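PDB 5VBB: RNA pseudouridylate synthase domain-containing protein 1 from Homo sapiens, which probably binds RNA and isomerises uridine to pseudouridine in it. Local coordinates for residues G105-E109 against S110-I114; H153-A157 against G158-S162; Q245-D248 against Q249-A253. All blocks are in the same frame, centred on the assembly; numbering follows the deposited sequence.

Contact 1: G105-E109 against S110-I114; sequences GHIQE and SRVTI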
loop_
_atom_site.group_PDB
_atom_site.type_symbol
_atom_site.label_atom_id
_atom_site.label_comp_id
_atom_site.label_asym_id
_atom_site.label_seq_id
_atom_site.Cartn_x
_atom_site.Cartn_y
_atom_site.Cartn_z
ATOM N N GLY A 105 -13.806 1.156 11.598
ATOM C CA GLY A 105 -13.812 1.562 12.998
ATOM C C GLY A 105 -12.916 2.743 13.306
ATOM O O GLY A 105 -12.006 3.068 12.538
ATOM N N HIS A 106 -13.174 3.391 14.451
ATOM C CA HIS A 106 -12.396 4.509 14.982
ATOM C C HIS A 106 -11.295 3.943 15.895
ATOM O O HIS A 106 -11.616 3.420 16.955
ATOM C CB HIS A 106 -13.304 5.450 15.799
ATOM C CG HIS A 106 -14.216 6.279 14.940
ATOM N ND1 HIS A 106 -15.259 6.993 15.486
ATOM C CD2 HIS A 106 -14.126 6.575 13.620
ATOM C CE1 HIS A 106 -15.829 7.629 14.474
ATOM N NE2 HIS A 106 -15.170 7.417 13.329
ATOM N N ILE A 107 -10.013 4.036 15.490
ATOM C CA ILE A 107 -8.889 3.526 16.289
ATOM C C ILE A 107 -8.588 4.594 17.325
ATOM O O ILE A 107 -8.269 5.714 16.935
ATOM C CB ILE A 107 -7.695 3.226 15.361
ATOM C CG1 ILE A 107 -8.098 2.112 14.372
ATOM C CG2 ILE A 107 -6.449 2.829 16.157
ATOM C CD1 ILE A 107 -7.069 1.695 13.313
ATOM N N GLN A 108 -8.725 4.284 18.634
ATOM C CA GLN A 108 -8.558 5.302 19.677
ATOM C C GLN A 108 -7.092 5.593 20.010
ATOM O O GLN A 108 -6.795 6.720 20.374
ATOM C CB GLN A 108 -9.326 4.909 20.945
ATOM C CG GLN A 108 -10.817 4.643 20.702
ATOM C CD GLN A 108 -11.571 5.827 20.116
ATOM O OE1 GLN A 108 -11.266 6.998 20.393
ATOM N NE2 GLN A 108 -12.604 5.551 19.323
ATOM N N GLU A 109 -6.178 4.640 19.818
ATOM C CA GLU A 109 -4.728 4.872 20.034
ATOM C C GLU A 109 -4.215 5.765 18.897
ATOM O O GLU A 109 -4.603 5.536 17.760
ATOM C CB GLU A 109 -3.945 3.552 19.986
ATOM C CG GLU A 109 -4.332 2.526 21.032
ATOM C CD GLU A 109 -5.391 1.495 20.689
ATOM O OE1 GLU A 109 -5.809 1.425 19.511
ATOM O OE2 GLU A 109 -5.830 0.774 21.616
ATOM N N SER A 110 -3.325 6.728 19.166
ATOM C CA SER A 110 -2.800 7.590 18.100
ATOM C C SER A 110 -1.809 6.846 17.204
ATOM O O SER A 110 -1.706 7.148 16.021
ATOM C CB SER A 110 -2.157 8.850 18.673
ATOM O OG SER A 110 -0.835 8.632 19.133
ATOM N N ARG A 111 -1.068 5.887 17.776
ATOM C CA ARG A 111 -0.073 5.105 17.038
ATOM C C ARG A 111 -0.076 3.690 17.556
ATOM O O ARG A 111 -0.203 3.473 18.771
ATOM C CB ARG A 111 1.330 5.717 17.197
ATOM C CG ARG A 111 2.435 5.013 16.400
ATOM C CD ARG A 111 3.729 5.758 16.559
ATOM N NE ARG A 111 4.725 5.405 15.552
ATOM C CZ ARG A 111 5.940 5.942 15.492
ATOM N NH1 ARG A 111 6.305 6.868 16.365
ATOM N NH2 ARG A 111 6.790 5.574 14.542
ATOM N N VAL A 112 0.009 2.727 16.644
ATOM C CA VAL A 112 -0.002 1.304 16.991
ATOM C C VAL A 112 1.152 0.618 16.293
ATOM O O VAL A 112 1.308 0.761 15.077
ATOM C CB VAL A 112 -1.346 0.639 16.581
ATOM C CG1 VAL A 112 -1.357 -0.857 16.878
ATOM C CG2 VAL A 112 -2.527 1.327 17.243
ATOM N N THR A 113 1.905 -0.181 17.041
ATOM C CA THR A 113 2.962 -1.038 16.498
ATOM C C THR A 113 2.288 -2.386 16.347
ATOM O O THR A 113 1.734 -2.882 17.319
ATOM C CB THR A 113 4.138 -1.130 17.473
ATOM O OG1 THR A 113 4.682 0.164 17.632
ATOM C CG2 THR A 113 5.219 -2.029 16.974
ATOM N N ILE A 114 2.272 -2.959 15.153
ATOM C CA ILE A 114 1.625 -4.261 14.916
ATOM C C ILE A 114 2.747 -5.198 14.595
ATOM O O ILE A 114 3.401 -5.059 13.551
ATOM C CB ILE A 114 0.600 -4.252 13.779
ATOM C CG1 ILE A 114 -0.319 -3.004 13.865
ATOM C CG2 ILE A 114 -0.192 -5.562 13.852
ATOM C CD1 ILE A 114 -1.107 -2.735 12.677
#

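Contact 2: H153-A157 against G158-S162; sequences HGLYA and GDPVS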
loop_
_atom_site.group_PDB
_atom_site.type_symbol
_atom_site.label_atom_id
_atom_site.label_comp_id
_atom_site.label_asym_id
_atom_site.label_seq_id
_atom_site.Cartn_x
_atom_site.Cartn_y
_atom_site.Cartn_z
ATOM N N HIS A 153 -10.433 10.509 12.074
ATOM C CA HIS A 153 -11.636 9.702 12.263
ATOM C C HIS A 153 -12.685 10.368 11.392
ATOM O O HIS A 153 -12.702 11.597 11.255
ATOM C CB HIS A 153 -12.130 9.689 13.712
ATOM C CG HIS A 153 -11.299 8.872 14.645
ATOM N ND1 HIS A 153 -11.405 9.028 16.007
ATOM C CD2 HIS A 153 -10.407 7.882 14.389
ATOM C CE1 HIS A 153 -10.521 8.196 16.536
ATOM N NE2 HIS A 153 -9.926 7.463 15.601
ATOM N N GLY A 154 -13.568 9.555 10.831
ATOM C CA GLY A 154 -14.653 10.052 10.004
ATOM C C GLY A 154 -15.657 8.974 9.699
ATOM O O GLY A 154 -15.585 7.884 10.274
ATOM N N LEU A 155 -16.511 9.225 8.701
ATOM C CA LEU A 155 -17.445 8.209 8.252
ATOM C C LEU A 155 -17.169 7.926 6.775
ATOM O O LEU A 155 -16.922 8.869 6.022
ATOM C CB LEU A 155 -18.913 8.634 8.420
ATOM C CG LEU A 155 -19.385 9.097 9.803
ATOM C CD1 LEU A 155 -20.740 9.655 9.710
ATOM C CD2 LEU A 155 -19.319 7.969 10.831
ATOM N N TYR A 156 -17.194 6.628 6.368
ATOM C CA TYR A 156 -17.097 6.230 4.974
ATOM C C TYR A 156 -18.440 5.594 4.633
ATOM O O TYR A 156 -18.811 4.589 5.251
ATOM C CB TYR A 156 -15.939 5.271 4.690
ATOM C CG TYR A 156 -15.775 5.131 3.206
ATOM C CD1 TYR A 156 -15.121 6.115 2.473
ATOM C CD2 TYR A 156 -16.520 4.192 2.495
ATOM C CE1 TYR A 156 -15.122 6.105 1.084
ATOM C CE2 TYR A 156 -16.532 4.177 1.107
ATOM C CZ TYR A 156 -15.836 5.143 0.405
ATOM O OH TYR A 156 -15.846 5.119 -0.952
ATOM N N ALA A 157 -19.214 6.230 3.724
ATOM C CA ALA A 157 -20.546 5.781 3.353
ATOM C C ALA A 157 -21.368 5.574 4.650
ATOM O O ALA A 157 -22.017 4.548 4.829
ATOM C CB ALA A 157 -20.478 4.497 2.523
ATOM N N GLY A 158 -21.242 6.527 5.579
ATOM C CA GLY A 158 -21.962 6.510 6.846
ATOM C C GLY A 158 -21.478 5.570 7.936
ATOM O O GLY A 158 -22.086 5.527 9.004
ATOM N N ASP A 159 -20.382 4.847 7.719
ATOM C CA ASP A 159 -19.853 3.916 8.715
ATOM C C ASP A 159 -18.542 4.457 9.334
ATOM O O ASP A 159 -17.740 5.050 8.626
ATOM C CB ASP A 159 -19.648 2.526 8.080
ATOM C CG ASP A 159 -20.932 1.922 7.490
ATOM O OD1 ASP A 159 -22.023 2.174 8.047
ATOM O OD2 ASP A 159 -20.837 1.156 6.502
ATOM N N PRO A 160 -18.309 4.237 10.643
ATOM C CA PRO A 160 -17.077 4.742 11.279
ATOM C C PRO A 160 -15.810 4.129 10.688
ATOM O O PRO A 160 -15.702 2.911 10.548
ATOM C CB PRO A 160 -17.243 4.353 12.753
ATOM C CG PRO A 160 -18.314 3.333 12.771
ATOM C CD PRO A 160 -19.192 3.590 11.633
ATOM N N VAL A 161 -14.899 4.984 10.256
ATOM C CA VAL A 161 -13.631 4.514 9.725
ATOM C C VAL A 161 -12.505 5.431 10.215
ATOM O O VAL A 161 -12.730 6.606 10.568
ATOM C CB VAL A 161 -13.562 4.405 8.164
ATOM C CG1 VAL A 161 -14.648 3.506 7.582
ATOM C CG2 VAL A 161 -13.518 5.754 7.502
ATOM N N SER A 162 -11.299 4.917 10.104
ATOM C CA SER A 162 -10.087 5.685 10.407
ATOM C C SER A 162 -9.214 5.836 9.183
ATOM O O SER A 162 -8.874 4.848 8.547
ATOM C CB SER A 162 -9.261 5.003 11.492
ATOM O OG SER A 162 -10.000 4.900 12.696
HETATM O O HOH W 1 -20.014 9.020 5.063
HETATM O O HOH W 2 -18.943 1.921 4.808
#

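Contact 3: Q245-D248 against Q249-A253; sequences QSLD and QLVQA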
loop_
_atom_site.group_PDB
_atom_site.type_symbol
_atom_site.label_atom_id
_atom_site.label_comp_id
_atom_site.label_asym_id
_atom_site.label_seq_id
_atom_site.Cartn_x
_atom_site.Cartn_y
_atom_site.Cartn_z
ATOM N N GLN A 245 -3.797 13.617 13.428
ATOM C CA GLN A 245 -2.426 13.994 13.050
ATOM C C GLN A 245 -2.371 14.556 11.653
ATOM O O GLN A 245 -3.203 14.239 10.815
ATOM C CB GLN A 245 -1.484 12.770 13.202
ATOM C CG GLN A 245 -1.129 12.554 14.653
ATOM C CD GLN A 245 -0.416 11.269 14.968
ATOM O OE1 GLN A 245 0.820 11.257 15.193
ATOM N NE2 GLN A 245 -1.225 10.206 15.176
ATOM N N SER A 246 -1.357 15.377 11.407
ATOM C CA SER A 246 -1.139 16.037 10.127
ATOM C C SER A 246 -0.335 15.127 9.188
ATOM O O SER A 246 0.806 14.801 9.500
ATOM C CB SER A 246 -0.356 17.330 10.339
ATOM O OG SER A 246 0.104 17.858 9.107
ATOM N N LEU A 247 -0.870 14.828 8.003
ATOM C CA LEU A 247 -0.132 14.036 7.022
ATOM C C LEU A 247 1.065 14.787 6.454
ATOM O O LEU A 247 2.076 14.147 6.178
ATOM C CB LEU A 247 -1.067 13.595 5.893
ATOM C CG LEU A 247 -0.499 12.692 4.818
ATOM C CD1 LEU A 247 0.140 11.424 5.421
ATOM C CD2 LEU A 247 -1.586 12.316 3.859
ATOM N N ASP A 248 0.964 16.120 6.251
ATOM C CA ASP A 248 2.092 16.909 5.733
ATOM C C ASP A 248 3.280 16.785 6.665
ATOM O O ASP A 248 4.401 16.562 6.211
ATOM C CB ASP A 248 1.739 18.399 5.616
ATOM C CG ASP A 248 0.798 18.770 4.498
ATOM O OD1 ASP A 248 0.825 18.091 3.452
ATOM O OD2 ASP A 248 0.082 19.788 4.638
ATOM N N GLN A 249 3.040 16.945 7.987
ATOM C CA GLN A 249 4.087 16.815 8.970
ATOM C C GLN A 249 4.677 15.415 9.011
ATOM O O GLN A 249 5.896 15.271 9.156
ATOM C CB GLN A 249 3.550 17.189 10.362
ATOM C CG GLN A 249 3.152 18.668 10.481
ATOM C CD GLN A 249 4.359 19.541 10.677
ATOM O OE1 GLN A 249 4.975 20.012 9.729
ATOM N NE2 GLN A 249 4.786 19.698 11.909
ATOM N N LEU A 250 3.825 14.377 8.905
ATOM C CA LEU A 250 4.324 13.009 8.910
ATOM C C LEU A 250 5.135 12.736 7.664
ATOM O O LEU A 250 6.110 12.011 7.759
ATOM C CB LEU A 250 3.191 11.982 9.070
ATOM C CG LEU A 250 2.541 11.996 10.450
ATOM C CD1 LEU A 250 1.213 11.332 10.400
ATOM C CD2 LEU A 250 3.428 11.327 11.499
ATOM N N VAL A 251 4.816 13.383 6.520
ATOM C CA VAL A 251 5.622 13.197 5.296
ATOM C C VAL A 251 6.983 13.836 5.486
ATOM O O VAL A 251 7.979 13.249 5.084
ATOM C CB VAL A 251 4.902 13.732 4.027
ATOM C CG1 VAL A 251 5.857 13.844 2.826
ATOM C CG2 VAL A 251 3.737 12.840 3.690
ATOM N N GLN A 252 7.047 15.006 6.135
ATOM C CA GLN A 252 8.351 15.599 6.473
ATOM C C GLN A 252 9.169 14.656 7.393
ATOM O O GLN A 252 10.371 14.527 7.228
ATOM C CB GLN A 252 8.192 16.968 7.172
ATOM C CG GLN A 252 7.562 18.057 6.319
ATOM C CD GLN A 252 8.364 18.294 5.083
ATOM O OE1 GLN A 252 9.561 18.576 5.154
ATOM N NE2 GLN A 252 7.775 18.052 3.926
ATOM N N ALA A 253 8.521 13.947 8.324
ATOM C CA ALA A 253 9.258 13.004 9.179
ATOM C C ALA A 253 9.720 11.775 8.389
ATOM O O ALA A 253 10.853 11.316 8.567
ATOM C CB ALA A 253 8.425 12.583 10.393
HETATM O O HOH W 3 4.849 17.508 3.699
#

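Contact 1: G105-E109 against S110-I114
Val112 lays its CG2 methyl over the aliphatic base of the Glu109 side chain. CG2 lies 3.8 Å from Glu109 CB. The same methyl is 4.0 Å from Glu109 OE1, so it touches the acid at its root and at one carboxylate oxygen. The two side chains meet at a slant. The carboxylate can come back to the methyl because the Glu109 chain is bent at its second torsion (chi2 92°). On Val112, CG1 stands anti to the backbone N (chi1 178°), which leaves CG2 beside that nitrogen, on the side of Glu109.

Ile107 adds a looser apolar touch. Its CG2 is 4.3 Å from Val112 CG2, so the same valine methyl meets both residues. Ile107 is buried and also packs on Val150 and His185, while Glu109 lies at the surface.

No hydrogen bond links 105-109 to 110-114. The segment 105-109 is the loop that leaves strand 96-104, and the chain then enters strand 111-114. That strand pairs antiparallel with strand 146-156, through backbone bonds such as Val112 with Leu148. The chain is also held from outside at Ser110, whose O accepts from Gln245 NE2. Arg111 points away from the loop and forms a salt bridge with Asp147.

The local contact is mostly apolar, a methyl against a methylene and a methyl, with one carboxylate oxygen near by. Such van der Waals contacts carry little directional preference, so the shape of this connection probably depends more on the polar bonds to neighbouring elements than on the contact itself.

Contact 2: H153-A157 against G158-S162
Tyr156 O is gripped by two donors, one from the backbone and one from solvent. Asp159 N donates to Tyr156 O at 2.9 Å, from above the carbonyl plane. Water 2 donates to Tyr156 O at 2.7 Å and also to Asp159 OD2. The water thus ties the carboxylate back to the carbonyl that its own backbone N holds. CG of Asp159 lies beside the backbone N (chi1 -58°), which keeps the carboxylate on this side of the turn. Its OD2 has a further, weak ion pair with Arg104.

The return bond runs from Tyr156 N to Asp159 O at 2.8 Å, in the carbonyl plane. Together the two bonds close a type I' turn from Tyr156 to Asp159, with Ala157 and Gly158 at its corners, both at positive phi. This is the tight end of the beta hairpin formed by strands 146-156 and 159-168. The next hydrogen-bonded pair is Gly154 with Val161. Val161 N donates to Gly154 O almost straight (175°), and Gly154 N donates back to Val161 O.

Side chains pack on both faces of the hairpin. On one, both methyls of Val161 rest against the Tyr156 methylene, Val161 CG1 being 3.6 Å from Tyr156 CB. The phenol leads away from this touch, and its OH bonds to Asp235. On the other face, Leu155 CD2 lies 3.9 Å from Pro160 N, beside the proline ring. Further along that face Ser162 OG sits obliquely to the His153 ring, 3.5 Å from His153 CD2. That hydroxyl is hydrogen-bonded to Gly105 O and Ile107 N, while His153 NE2 donates to Ile107 O and its ring stacks with His106.

Contact 3: Q245-D248 against Q249-A253
The backbone turns into helix 247-256 here, with Leu250 N, Val251 N and Gln252 N donating in turn to Ser246 O, Leu247 O and Asp248 O. Ser246 is the N-cap. Its OG accepts from Gln249 N at 3.3 Å, long but nearly straight (173°). The hydroxyl gets there because OG stands anti to the backbone N of Ser246 (chi1 168°), swung toward the helix. Gln249 folds over the cap, with its CG 3.4 Å from Ser246 OG. With an alanine here the hydroxyl is gone, and Gln249 N would probably be left without its capping partner at the first turn.

Leu250 reaches back to the residues before the helix. Its CD1 is 3.6 Å from Ser246 O and 4.1 Å from Gln245 CB. Across the first turn, Leu247 CD1 meets Val251 CG2 at 4.2 Å. Leu247 and Val251 both rest on Phe211 of strand 208-216, and Leu247 and Leu250 also touch Leu151 of strand 146-156. This apolar side of the helix therefore lies on the sheet.

Beyond CB the Gln245 chain runs extended to the sheet, where NE2 bonds to Val150 O. Near Asp248, water 3 donates to Asp248 O at 2.7 Å and accepts from Gln252 NE2, bridging one helical turn.

The chemistry divides the helix start by role. The serine hydroxyl satisfies an early amide that has no preceding helical turn to bond to, and the leucines and valine seat the helix on the sheet.

Overall arrangement
Along the chain the contacts come in series: contact 1, then contact 2, then contact 3 near the C-terminus. Contacts 1 and 2 have centres about 15 Å apart and touch. They share the large antiparallel sheet, in which strand 111-114 lies next to strand 146-156, the first strand of the hairpin in contact 2. Contact 3 starts helix 247-256, which follows strand 238-243, another partner of strand 146-156. Its centre is about 17 Å from that of contact 1, which it touches, and about 21 Å from that of contact 2, which it does not. Loop, hairpin and C-terminal helix all meet strand 146-156, so they belong to the sheet scaffold, away from Asp67, the probable active site.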